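PDB 7PBG: FAD-binding oxidoreductase from Gulosibacter chungangensis, which catalyses the FAD-dependent oxidation of 4-ethylphenol and probably of related 4-alkylphenols, a dehydrogenation chemistry that can lead to 4-vinylphenol. Local coordinates for residues 384-389 against 443-448; 388-393 against 424-429; 417-422 against 461-466; 456-461 against 479-484. One frame throughout, in Å; residues are numbered along the deposited sequence.

Interaction 1. Residues 384-389 against 443-448; sequences AAVFDW and LPLYDT. With FAD (flavin-adenine dinucleotide), chain C.
Apolar contact between Leu445 and the pair Val386 and Trp389 carries this interface. One methyl does most of the work: Leu445 CD1 lies 3.5 Å from Trp389 CD1 and 3.8 Å from Trp389 CB, so it meets the pyrrole side of the indole where that ring joins its stem, the two side chains crossing at about a right angle. The same methyl is 4.3 Å from Val386 CB. In Trp389, CG anti to the backbone N (chi1 -179°) carries the indole toward the 443-448 strand, and its NE1 is hydrogen-bonded to Asp426.

Within 384-389 the hydrogen bonds run between backbone atoms. Phe387 N, Asp388 N and Trp389 N each bond to the carbonyl three residues earlier, the spacing of a 3-10 helix. The last acceptor, Val386 O, is also packed by Leu445 CD1 at 3.8 Å.

Flavin contacts come from both segments. Phe387 presents its ring edge, with CE1 3.8 Å from FAD C8M and the methyl in the ring plane. The neighbouring methyl, FAD C7M, is 4.0 Å from Val386 CG2 and 4.0 Å from Leu443 CD1. Leu445 also lies close to His395, the residue that binds FAD covalently. This is the dimethylbenzene end of the flavin pocket, lined here by residues of the C-terminal family region, in a flavoenzyme of the vanillyl-alcohol oxidase type.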
# COMPACT_ATOMS: atom_id res chain seq x y z
N ALA A 384 21.41 -19.67 6.35
CA ALA A 384 21.51 -20.23 7.72
C ALA A 384 22.97 -20.63 8.02
O ALA A 384 23.39 -20.62 9.18
CB ALA A 384 20.56 -21.39 7.91
N ALA A 385 23.79 -20.85 7.01
CA ALA A 385 25.24 -21.11 7.21
C ALA A 385 25.95 -19.97 7.95
O ALA A 385 26.99 -20.22 8.59
CB ALA A 385 25.82 -21.33 5.83
N VAL A 386 25.43 -18.73 7.90
CA VAL A 386 26.12 -17.62 8.58
C VAL A 386 26.15 -17.90 10.09
O VAL A 386 27.06 -17.39 10.75
CB VAL A 386 25.52 -16.23 8.27
CG1 VAL A 386 25.49 -15.99 6.79
CG2 VAL A 386 24.17 -16.00 8.91
N PHE A 387 25.22 -18.70 10.63
CA PHE A 387 25.15 -19.07 12.07
C PHE A 387 26.36 -19.92 12.47
O PHE A 387 26.64 -20.10 13.67
CB PHE A 387 23.84 -19.80 12.44
CG PHE A 387 22.58 -19.09 12.04
CD1 PHE A 387 22.53 -17.72 12.07
CD2 PHE A 387 21.46 -19.79 11.63
CE1 PHE A 387 21.40 -17.05 11.65
CE2 PHE A 387 20.30 -19.12 11.28
CZ PHE A 387 20.28 -17.74 11.28
N ASP A 388 27.05 -20.49 11.49
CA ASP A 388 28.19 -21.40 11.74
C ASP A 388 29.49 -20.67 11.42
O ASP A 388 30.55 -21.29 11.52
CB ASP A 388 28.08 -22.72 10.95
CG ASP A 388 26.88 -23.56 11.35
OD1 ASP A 388 26.55 -23.57 12.54
OD2 ASP A 388 26.26 -24.13 10.45
N TRP A 389 29.44 -19.37 11.08
CA TRP A 389 30.67 -18.61 10.72
C TRP A 389 31.71 -18.75 11.82
O TRP A 389 32.90 -18.89 11.53
CB TRP A 389 30.27 -17.16 10.53
CG TRP A 389 31.33 -16.19 10.14
CD1 TRP A 389 31.66 -15.07 10.85
CD2 TRP A 389 32.11 -16.13 8.94
NE1 TRP A 389 32.62 -14.36 10.22
CE2 TRP A 389 32.87 -14.95 9.01
CE3 TRP A 389 32.22 -16.93 7.79
CZ2 TRP A 389 33.75 -14.58 7.99
CZ3 TRP A 389 33.08 -16.57 6.79
CH2 TRP A 389 33.84 -15.40 6.90
N LEU A 443 24.35 -6.58 8.91
CA LEU A 443 24.14 -7.86 9.61
C LEU A 443 25.43 -8.14 10.35
O LEU A 443 26.42 -8.58 9.76
CB LEU A 443 23.82 -8.91 8.56
CG LEU A 443 23.37 -10.26 9.07
CD1 LEU A 443 22.75 -11.05 7.91
CD2 LEU A 443 24.49 -11.05 9.72
N PRO A 444 25.50 -7.82 11.65
CA PRO A 444 26.69 -8.14 12.41
C PRO A 444 26.62 -9.62 12.81
O PRO A 444 25.50 -10.13 12.94
CB PRO A 444 26.56 -7.29 13.66
CG PRO A 444 25.05 -7.22 13.88
CD PRO A 444 24.47 -7.17 12.48
N LEU A 445 27.77 -10.25 12.94
CA LEU A 445 27.87 -11.59 13.56
C LEU A 445 28.62 -11.47 14.87
O LEU A 445 29.75 -10.96 14.90
CB LEU A 445 28.53 -12.56 12.59
CG LEU A 445 27.66 -12.89 11.39
CD1 LEU A 445 28.40 -13.83 10.46
CD2 LEU A 445 26.32 -13.52 11.80
N TYR A 446 27.92 -11.82 15.93
CA TYR A 446 28.50 -11.82 17.30
C TYR A 446 28.25 -13.16 17.98
O TYR A 446 27.43 -13.94 17.54
CB TYR A 446 27.93 -10.65 18.11
CG TYR A 446 26.50 -10.83 18.53
CD1 TYR A 446 26.18 -11.12 19.84
CD2 TYR A 446 25.45 -10.76 17.62
CE1 TYR A 446 24.87 -11.31 20.24
CE2 TYR A 446 24.14 -10.97 18.00
CZ TYR A 446 23.84 -11.24 19.32
OH TYR A 446 22.56 -11.50 19.73
N ASP A 447 28.94 -13.40 19.10
CA ASP A 447 28.79 -14.65 19.87
C ASP A 447 27.59 -14.51 20.79
O ASP A 447 27.71 -13.83 21.85
CB ASP A 447 30.06 -14.92 20.68
CG ASP A 447 30.08 -16.26 21.36
OD1 ASP A 447 29.03 -16.83 21.56
OD2 ASP A 447 31.18 -16.63 21.79
N THR A 448 26.47 -15.17 20.46
CA THR A 448 25.19 -14.98 21.17
C THR A 448 25.32 -15.50 22.60
O THR A 448 24.50 -15.08 23.42
CB THR A 448 24.04 -15.66 20.43
OG1 THR A 448 24.32 -17.07 20.40
CG2 THR A 448 23.87 -15.03 19.08
PA FAD C . 7.15 -13.94 13.43
O1A FAD C . 8.28 -14.02 14.41
O2A FAD C . 6.04 -14.96 13.54
O5B FAD C . 6.51 -12.52 13.55
C5B FAD C . 7.30 -11.34 13.63
C4B FAD C . 6.51 -10.30 14.39
O4B FAD C . 5.31 -9.94 13.65
C3B FAD C . 5.99 -10.73 15.77
O3B FAD C . 6.99 -10.60 16.77
C2B FAD C . 4.74 -9.85 15.94
O2B FAD C . 5.15 -8.56 16.38
C1B FAD C . 4.19 -9.83 14.52
N9A FAD C . 3.27 -10.89 14.22
C8A FAD C . 3.57 -12.04 13.55
N7A FAD C . 2.53 -12.81 13.41
C5A FAD C . 1.51 -12.16 14.06
C6A FAD C . 0.15 -12.46 14.21
N6A FAD C . -0.40 -13.60 13.76
N1A FAD C . -0.60 -11.58 14.91
C2A FAD C . -0.02 -10.44 15.35
N3A FAD C . 1.24 -10.04 15.24
C4A FAD C . 1.96 -10.96 14.57
N1 FAD C . 13.81 -10.78 7.00
C2 FAD C . 13.29 -10.39 5.85
O2 FAD C . 12.18 -9.80 5.81
N3 FAD C . 13.89 -10.66 4.67
C4 FAD C . 15.10 -11.29 4.59
O4 FAD C . 15.57 -11.58 3.48
C4X FAD C . 15.71 -11.68 5.77
N5 FAD C . 16.87 -12.26 5.69
C5X FAD C . 17.44 -12.66 6.88
C6 FAD C . 18.68 -13.31 6.82
C7 FAD C . 19.31 -13.79 7.96
C7M FAD C . 20.64 -14.50 7.84
C8 FAD C . 18.66 -13.62 9.20
C8M FAD C . 19.30 -14.12 10.46
C9 FAD C . 17.46 -12.95 9.27
C9A FAD C . 16.80 -12.47 8.13
N10 FAD C . 15.56 -11.84 8.16
C10 FAD C . 14.96 -11.44 6.97
C1' FAD C . 14.79 -11.68 9.42
C2' FAD C . 13.86 -12.87 9.72
O2' FAD C . 14.54 -14.15 9.46
C3' FAD C . 12.56 -12.92 8.89
O3' FAD C . 12.00 -11.63 8.80
C4' FAD C . 11.49 -13.89 9.40
O4' FAD C . 10.61 -14.26 8.32
C5' FAD C . 10.69 -13.28 10.52
O5' FAD C . 10.23 -14.28 11.44
P FAD C . 8.80 -14.96 11.28
O1P FAD C . 8.81 -16.25 12.04
O2P FAD C . 8.52 -15.01 9.81
O3P FAD C . 7.78 -13.93 11.96

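Interaction 2. Residues 388-393 against 424-429; sequences DWFPNA and GIDYLA
Trp389 and Asp426 join the loop 388-393 to the start of strand 426-433, in the large antiparallel sheet of the C-terminal domain. The loop ends in a type II beta turn, Phe390 to Ala393, which leads into strand 393-402.

First along the loop comes Trp389, whose indole N-H supplies the polar link. NE1 donates to Asp426 OD2 over 2.8 Å, with an N-H...O angle of 161°. The acceptor lies close to the indole plane, whereas the nitrogen reaches OD2 on its anti side, somewhat off the carboxylate plane. Ring and carboxylate are turned 71° against each other. OD2 also belongs to a salt bridge with Arg291 NE, so this buried oxygen has both a neutral and a charged donor; the arginine would be expected to stabilise the ionised carboxylate.

Phe390 follows, approaching the same oxygen by its ring edge: CE2 is 4.2 Å from Asp426 OD2. Its CG lies between the backbone N and the carbonyl carbon (chi1 55°), which swings the ring back over the turn. The turn itself closes with Ala393 N bonded to Phe390 O at 3.1 Å, and Ala393 CB rests 3.7 Å above one face of the Phe390 ring, offset toward its rim.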
# COMPACT_ATOMS: atom_id res chain seq x y z
N ASP A 388 27.05 -20.49 11.49
CA ASP A 388 28.19 -21.40 11.74
C ASP A 388 29.49 -20.67 11.42
O ASP A 388 30.55 -21.29 11.52
CB ASP A 388 28.08 -22.72 10.95
CG ASP A 388 26.88 -23.56 11.35
OD1 ASP A 388 26.55 -23.57 12.54
OD2 ASP A 388 26.26 -24.13 10.45
N TRP A 389 29.44 -19.37 11.08
CA TRP A 389 30.67 -18.61 10.72
C TRP A 389 31.71 -18.75 11.82
O TRP A 389 32.90 -18.89 11.53
CB TRP A 389 30.27 -17.16 10.53
CG TRP A 389 31.33 -16.19 10.14
CD1 TRP A 389 31.66 -15.07 10.85
CD2 TRP A 389 32.11 -16.13 8.94
NE1 TRP A 389 32.62 -14.36 10.22
CE2 TRP A 389 32.87 -14.95 9.01
CE3 TRP A 389 32.22 -16.93 7.79
CZ2 TRP A 389 33.75 -14.58 7.99
CZ3 TRP A 389 33.08 -16.57 6.79
CH2 TRP A 389 33.84 -15.40 6.90
N PHE A 390 31.24 -18.67 13.06
CA PHE A 390 31.97 -19.12 14.27
C PHE A 390 30.91 -19.66 15.23
O PHE A 390 29.71 -19.42 15.06
CB PHE A 390 32.83 -17.99 14.83
CG PHE A 390 32.07 -16.72 15.12
CD1 PHE A 390 31.23 -16.65 16.21
CD2 PHE A 390 32.22 -15.61 14.31
CE1 PHE A 390 30.57 -15.47 16.50
CE2 PHE A 390 31.50 -14.45 14.55
CZ PHE A 390 30.70 -14.38 15.67
N PRO A 391 31.33 -20.33 16.32
CA PRO A 391 30.36 -20.95 17.21
C PRO A 391 29.41 -19.91 17.83
O PRO A 391 29.87 -18.93 18.31
CB PRO A 391 31.23 -21.70 18.25
CG PRO A 391 32.52 -21.92 17.55
CD PRO A 391 32.72 -20.71 16.65
N ASN A 392 28.12 -20.21 17.78
CA ASN A 392 27.04 -19.40 18.41
C ASN A 392 26.90 -18.05 17.68
O ASN A 392 26.34 -17.12 18.26
CB ASN A 392 27.30 -19.15 19.91
CG ASN A 392 27.80 -20.37 20.65
OD1 ASN A 392 27.24 -21.45 20.51
ND2 ASN A 392 28.89 -20.21 21.38
N ALA A 393 27.34 -17.94 16.41
CA ALA A 393 27.18 -16.70 15.63
C ALA A 393 25.68 -16.41 15.46
O ALA A 393 24.87 -17.27 15.07
CB ALA A 393 27.84 -16.78 14.28
N GLY A 424 35.01 -5.03 17.58
CA GLY A 424 35.43 -6.42 17.31
C GLY A 424 34.30 -7.28 16.79
O GLY A 424 34.21 -8.49 17.20
N ILE A 425 33.42 -6.68 15.98
CA ILE A 425 32.21 -7.35 15.44
C ILE A 425 32.39 -7.48 13.92
O ILE A 425 32.69 -6.49 13.25
CB ILE A 425 30.94 -6.58 15.86
CG1 ILE A 425 30.82 -6.46 17.40
CG2 ILE A 425 29.70 -7.22 15.26
CD1 ILE A 425 30.78 -7.78 18.14
N ASP A 426 32.10 -8.65 13.39
CA ASP A 426 32.16 -8.89 11.93
C ASP A 426 30.94 -8.25 11.27
O ASP A 426 29.82 -8.34 11.83
CB ASP A 426 32.20 -10.40 11.64
CG ASP A 426 33.56 -11.04 11.88
OD1 ASP A 426 34.51 -10.34 12.22
OD2 ASP A 426 33.64 -12.26 11.74
N TYR A 427 31.16 -7.67 10.10
CA TYR A 427 30.19 -6.82 9.36
C TYR A 427 29.85 -7.44 8.03
O TYR A 427 30.68 -7.43 7.14
CB TYR A 427 30.82 -5.44 9.17
CG TYR A 427 30.05 -4.46 8.34
CD1 TYR A 427 28.66 -4.48 8.22
CD2 TYR A 427 30.76 -3.45 7.72
CE1 TYR A 427 27.99 -3.57 7.43
CE2 TYR A 427 30.09 -2.51 6.96
CZ TYR A 427 28.72 -2.55 6.84
OH TYR A 427 28.16 -1.57 6.08
N LEU A 428 28.65 -7.98 7.93
CA LEU A 428 28.09 -8.48 6.68
C LEU A 428 27.16 -7.38 6.16
O LEU A 428 26.34 -6.87 6.93
CB LEU A 428 27.35 -9.79 6.93
CG LEU A 428 28.27 -11.00 7.12
CD1 LEU A 428 29.21 -10.86 8.30
CD2 LEU A 428 27.40 -12.24 7.26
N ALA A 429 27.36 -6.98 4.92
CA ALA A 429 26.73 -5.75 4.41
C ALA A 429 25.94 -6.09 3.17
O ALA A 429 26.46 -6.85 2.30
CB ALA A 429 27.75 -4.68 4.15

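Interaction 3. Residues 417-422 against 461-466; sequences KRISDD and TRELIR
Between 417-422 and 461-466 the backbones come nearest at Ile419 and Leu464, their CA atoms 7.7 Å apart. Both segments are alpha-helical by their bonding: Asp421 N reaches Lys417 O in 417-422, and Ile465 N reaches Thr461 O in 461-466, each spanning four residues. Segment 417-422 is the last part of helix 406-422, while 461-466 lies within helix 451-470.

Within 417-422, Ile419 makes the side-chain contacts to the other segment. It has CG1 anti to its carbonyl carbon (chi1 -67°), and the branch continues extended to CD1, which lies 3.8 Å from Leu464 CD2. The other branch touches the same methyl, Ile419 CG2 being 4.1 Å from Leu464 CD2. The two side chains slide past each other in opposite directions. On the outer flank, Glu463 takes part through its aliphatic portion, with CG 4.4 Å from Ile419 CD1.

The carboxylate of Glu463 turns instead to its own helix. Arg466 grips it side-on with two nitrogens, both directed at one oxygen: NE is 3.1 Å from OE1, in a salt bridge, and NH2 is 3.2 Å from Glu463 OE1. Arg462 O lies over the centre of one face of the guanidinium.

Met460, one turn before Leu464, packs against Ile419 and Ser420. Toward the sheet, Leu464 rests on Tyr398 of strand 393-402; Ile465 touches Tyr398 as well, and packs on helix 483-489. The pair thus joins two neighbouring helices that cover the large antiparallel sheet.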
# COMPACT_ATOMS: atom_id res chain seq x y z
N LYS A 417 32.15 -0.17 8.88
CA LYS A 417 33.39 -0.98 8.98
C LYS A 417 34.21 -0.49 10.17
O LYS A 417 34.68 -1.31 10.94
CB LYS A 417 34.17 -0.87 7.67
CG LYS A 417 35.27 -1.89 7.48
CD LYS A 417 35.68 -1.98 6.03
CE LYS A 417 36.10 -0.63 5.51
NZ LYS A 417 36.89 -0.77 4.26
N ARG A 418 34.34 0.83 10.32
CA ARG A 418 35.18 1.44 11.38
C ARG A 418 34.58 1.11 12.75
O ARG A 418 35.34 0.61 13.60
CB ARG A 418 35.28 2.96 11.24
CG ARG A 418 36.40 3.57 12.09
CD ARG A 418 36.49 5.08 11.95
NE ARG A 418 35.19 5.68 12.25
CZ ARG A 418 34.39 6.26 11.37
NH1 ARG A 418 34.73 6.38 10.09
NH2 ARG A 418 33.22 6.73 11.77
N ILE A 419 33.28 1.34 12.92
CA ILE A 419 32.56 1.19 14.22
C ILE A 419 32.54 -0.30 14.55
O ILE A 419 32.84 -0.66 15.71
CB ILE A 419 31.16 1.85 14.16
CG1 ILE A 419 31.29 3.38 14.02
CG2 ILE A 419 30.33 1.52 15.40
CD1 ILE A 419 29.97 4.10 13.75
N SER A 420 32.30 -1.16 13.57
CA SER A 420 32.26 -2.61 13.84
C SER A 420 33.67 -3.13 14.20
O SER A 420 33.76 -3.87 15.20
CB SER A 420 31.60 -3.36 12.71
OG SER A 420 32.29 -3.23 11.47
N ASP A 421 34.71 -2.71 13.47
CA ASP A 421 36.15 -2.99 13.76
C ASP A 421 36.46 -2.59 15.22
O ASP A 421 37.01 -3.44 15.98
CB ASP A 421 37.05 -2.29 12.75
CG ASP A 421 37.15 -3.03 11.42
OD1 ASP A 421 36.58 -4.15 11.33
OD2 ASP A 421 37.81 -2.50 10.50
N ASP A 422 36.09 -1.37 15.59
CA ASP A 422 36.31 -0.79 16.95
C ASP A 422 35.72 -1.67 18.05
O ASP A 422 36.34 -1.72 19.15
CB ASP A 422 35.69 0.61 17.04
CG ASP A 422 36.45 1.71 16.33
OD1 ASP A 422 37.55 1.44 15.80
OD2 ASP A 422 35.93 2.84 16.34
N THR A 461 25.59 -1.04 18.03
CA THR A 461 24.33 -0.77 17.31
C THR A 461 23.71 0.55 17.80
O THR A 461 23.21 1.31 16.96
CB THR A 461 23.36 -1.93 17.42
OG1 THR A 461 24.09 -3.08 16.99
CG2 THR A 461 22.11 -1.73 16.58
N ARG A 462 23.70 0.81 19.10
CA ARG A 462 23.13 2.10 19.56
C ARG A 462 23.93 3.26 18.99
O ARG A 462 23.29 4.33 18.71
CB ARG A 462 23.07 2.19 21.08
CG ARG A 462 22.18 1.15 21.74
CD ARG A 462 21.61 1.69 23.01
NE ARG A 462 20.81 0.73 23.76
CZ ARG A 462 19.50 0.53 23.61
NH1 ARG A 462 18.82 1.13 22.64
NH2 ARG A 462 18.89 -0.36 24.38
N GLU A 463 25.25 3.14 18.83
CA GLU A 463 26.07 4.20 18.21
C GLU A 463 25.74 4.29 16.70
O GLU A 463 25.63 5.39 16.16
CB GLU A 463 27.56 3.95 18.37
CG GLU A 463 28.41 5.04 17.77
CD GLU A 463 28.09 6.50 18.15
OE1 GLU A 463 27.59 6.78 19.27
OE2 GLU A 463 28.36 7.38 17.32
N LEU A 464 25.54 3.16 16.02
CA LEU A 464 25.12 3.18 14.60
C LEU A 464 23.79 3.94 14.45
O LEU A 464 23.69 4.80 13.52
CB LEU A 464 25.02 1.76 14.04
CG LEU A 464 26.35 1.05 13.82
CD1 LEU A 464 26.10 -0.42 13.51
CD2 LEU A 464 27.17 1.73 12.75
N ILE A 465 22.80 3.67 15.32
CA ILE A 465 21.48 4.33 15.26
C ILE A 465 21.71 5.84 15.49
O ILE A 465 21.22 6.65 14.72
CB ILE A 465 20.53 3.72 16.29
CG1 ILE A 465 20.21 2.26 15.94
CG2 ILE A 465 19.30 4.61 16.48
CD1 ILE A 465 19.50 1.51 17.01
N ARG A 466 22.51 6.18 16.49
CA ARG A 466 22.79 7.62 16.80
C ARG A 466 23.44 8.29 15.60
O ARG A 466 22.97 9.37 15.19
CB ARG A 466 23.71 7.76 18.02
CG ARG A 466 22.97 8.07 19.30
CD ARG A 466 23.94 8.47 20.41
NE ARG A 466 24.94 7.44 20.68
CZ ARG A 466 24.73 6.33 21.40
NH1 ARG A 466 23.54 6.08 21.92
NH2 ARG A 466 25.72 5.47 21.56

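Interaction 4. Residues 456-461 against 479-484; sequences ETLDMT and HNVLAD
Leu458 reaches over Val481 and Leu482 with a single methyl: its CD1 is 3.9 Å from Leu482 CD2 and 4.1 Å from Val481 CG1. Its CG stands anti to the backbone N (chi1 178°), which carries the branched end away from its helix and across to the other segment. Leu458 and Leu482 run past each other in opposite directions, so their methyls meet alongside.

The second methyl of Leu482 is used one helical turn later. CD1 lies 3.7 Å from Thr461 CG2, and here the side chains cross at about a right angle. Leu482 is thus applied to two successive turns of helix 451-470, one methyl to each. The same torsion that points the Thr461 methyl outward turns its hydroxyl back to the helix, where OG1 donates to Thr457 O at 2.7 Å. That carbonyl also accepts from Thr461 N at 3.0 Å, and the two donors arrive from opposite faces of its plane.

Segment 479-484 is shaped by His479. Val481 N donates to His479 ND1 across 3.0 Å at an almost straight 178°, with the nitrogen in the imidazole plane. Leu482 N bonds to His479 O at 2.8 Å, so two amides converge on this residue; on the far side of the ring, NE2 is bonded to Asp43.

Phe396 of strand 393-402 touches Thr461, Val481 and Leu482 alike. The arrangement is packing of helix 451-470 against the segment that leads into helix 483-489, in the C-terminal domain of an FAD-linked oxidase, just after Arg477, a residue that binds the flavin.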
# COMPACT_ATOMS: atom_id res chain seq x y z
N GLU A 456 29.05 -5.57 23.40
CA GLU A 456 29.76 -4.89 22.31
C GLU A 456 28.77 -4.69 21.17
O GLU A 456 28.77 -3.62 20.58
CB GLU A 456 30.98 -5.67 21.82
CG GLU A 456 32.19 -5.58 22.76
CD GLU A 456 32.51 -4.16 23.20
OE1 GLU A 456 32.50 -3.90 24.44
OE2 GLU A 456 32.72 -3.31 22.32
N THR A 457 27.97 -5.71 20.87
CA THR A 457 27.01 -5.63 19.75
C THR A 457 25.94 -4.58 20.03
O THR A 457 25.62 -3.79 19.14
CB THR A 457 26.39 -7.00 19.48
OG1 THR A 457 27.51 -7.84 19.20
CG2 THR A 457 25.44 -6.98 18.30
N LEU A 458 25.37 -4.60 21.23
CA LEU A 458 24.36 -3.60 21.61
C LEU A 458 24.98 -2.21 21.60
O LEU A 458 24.35 -1.29 21.02
CB LEU A 458 23.80 -3.92 22.99
CG LEU A 458 22.78 -2.92 23.49
CD1 LEU A 458 21.66 -2.68 22.47
CD2 LEU A 458 22.23 -3.36 24.83
N ASP A 459 26.13 -2.01 22.25
CA ASP A 459 26.78 -0.67 22.26
C ASP A 459 27.07 -0.19 20.84
O ASP A 459 26.81 0.99 20.54
CB ASP A 459 28.08 -0.68 23.04
CG ASP A 459 27.87 -0.83 24.53
OD1 ASP A 459 26.70 -0.76 24.97
OD2 ASP A 459 28.90 -1.05 25.23
N MET A 460 27.63 -1.07 20.00
CA MET A 460 27.94 -0.76 18.59
C MET A 460 26.66 -0.28 17.90
O MET A 460 26.66 0.76 17.25
CB MET A 460 28.46 -1.98 17.84
CG MET A 460 28.76 -1.69 16.37
SD MET A 460 28.99 -3.22 15.47
CE MET A 460 27.34 -3.92 15.39
N THR A 461 25.59 -1.04 18.03
CA THR A 461 24.33 -0.77 17.31
C THR A 461 23.71 0.55 17.80
O THR A 461 23.21 1.31 16.96
CB THR A 461 23.36 -1.93 17.42
OG1 THR A 461 24.09 -3.08 16.99
CG2 THR A 461 22.11 -1.73 16.58
N HIS A 479 15.07 -4.60 16.67
CA HIS A 479 15.00 -5.48 17.84
C HIS A 479 14.22 -4.81 18.97
O HIS A 479 14.33 -3.55 19.17
CB HIS A 479 16.43 -5.87 18.25
CG HIS A 479 16.51 -7.00 19.21
ND1 HIS A 479 16.16 -6.91 20.56
CD2 HIS A 479 16.93 -8.27 19.03
CE1 HIS A 479 16.37 -8.10 21.16
NE2 HIS A 479 16.90 -8.94 20.24
N ASN A 480 13.47 -5.62 19.70
CA ASN A 480 12.82 -5.23 20.98
C ASN A 480 13.70 -4.25 21.77
O ASN A 480 13.17 -3.20 22.22
CB ASN A 480 12.57 -6.42 21.91
CG ASN A 480 11.65 -7.46 21.33
OD1 ASN A 480 11.07 -7.26 20.25
ND2 ASN A 480 11.48 -8.55 22.06
N VAL A 481 14.98 -4.56 21.99
CA VAL A 481 15.81 -3.76 22.94
C VAL A 481 16.08 -2.38 22.36
O VAL A 481 16.44 -1.47 23.11
CB VAL A 481 17.09 -4.52 23.30
CG1 VAL A 481 18.07 -4.56 22.14
CG2 VAL A 481 17.72 -3.96 24.56
N LEU A 482 15.99 -2.22 21.04
CA LEU A 482 16.28 -0.94 20.32
C LEU A 482 15.04 -0.08 20.12
O LEU A 482 15.19 1.09 19.64
CB LEU A 482 16.87 -1.24 18.94
CG LEU A 482 18.18 -2.01 18.90
CD1 LEU A 482 18.58 -2.31 17.44
CD2 LEU A 482 19.30 -1.29 19.68
N ALA A 483 13.84 -0.61 20.39
CA ALA A 483 12.55 0.00 19.97
C ALA A 483 12.47 1.45 20.48
O ALA A 483 12.15 2.34 19.73
CB ALA A 483 11.41 -0.82 20.50
N ASP A 484 12.77 1.68 21.74
CA ASP A 484 12.53 3.03 22.28
C ASP A 484 13.52 4.00 21.64
O ASP A 484 13.14 5.18 21.32
CB ASP A 484 12.65 3.07 23.80
CG ASP A 484 11.36 2.68 24.52
OD1 ASP A 484 10.26 2.68 23.88
OD2 ASP A 484 11.46 2.37 25.71

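How the interactions relate
Interactions 1 and 2 leave from the same loop, sharing Asp388 and Trp389, and close on adjacent antiparallel strands, 438-447 and 426-433; interaction 2 closes first, so it nests inside interaction 1. Interaction 3 opens at 417-422, before either has closed, and ends at 461-466, so it crosses both. Interaction 4 starts at 456-461, after they are complete, but within the span of interaction 3, which it crosses at the shared Thr461. The backbone pair Leu443 N and Leu428 O links interactions 1 and 2, whose centres are 4 Å apart. The four contacts tie the flavin-side loop, the sheet, its covering helices and segment 479-484 to one another.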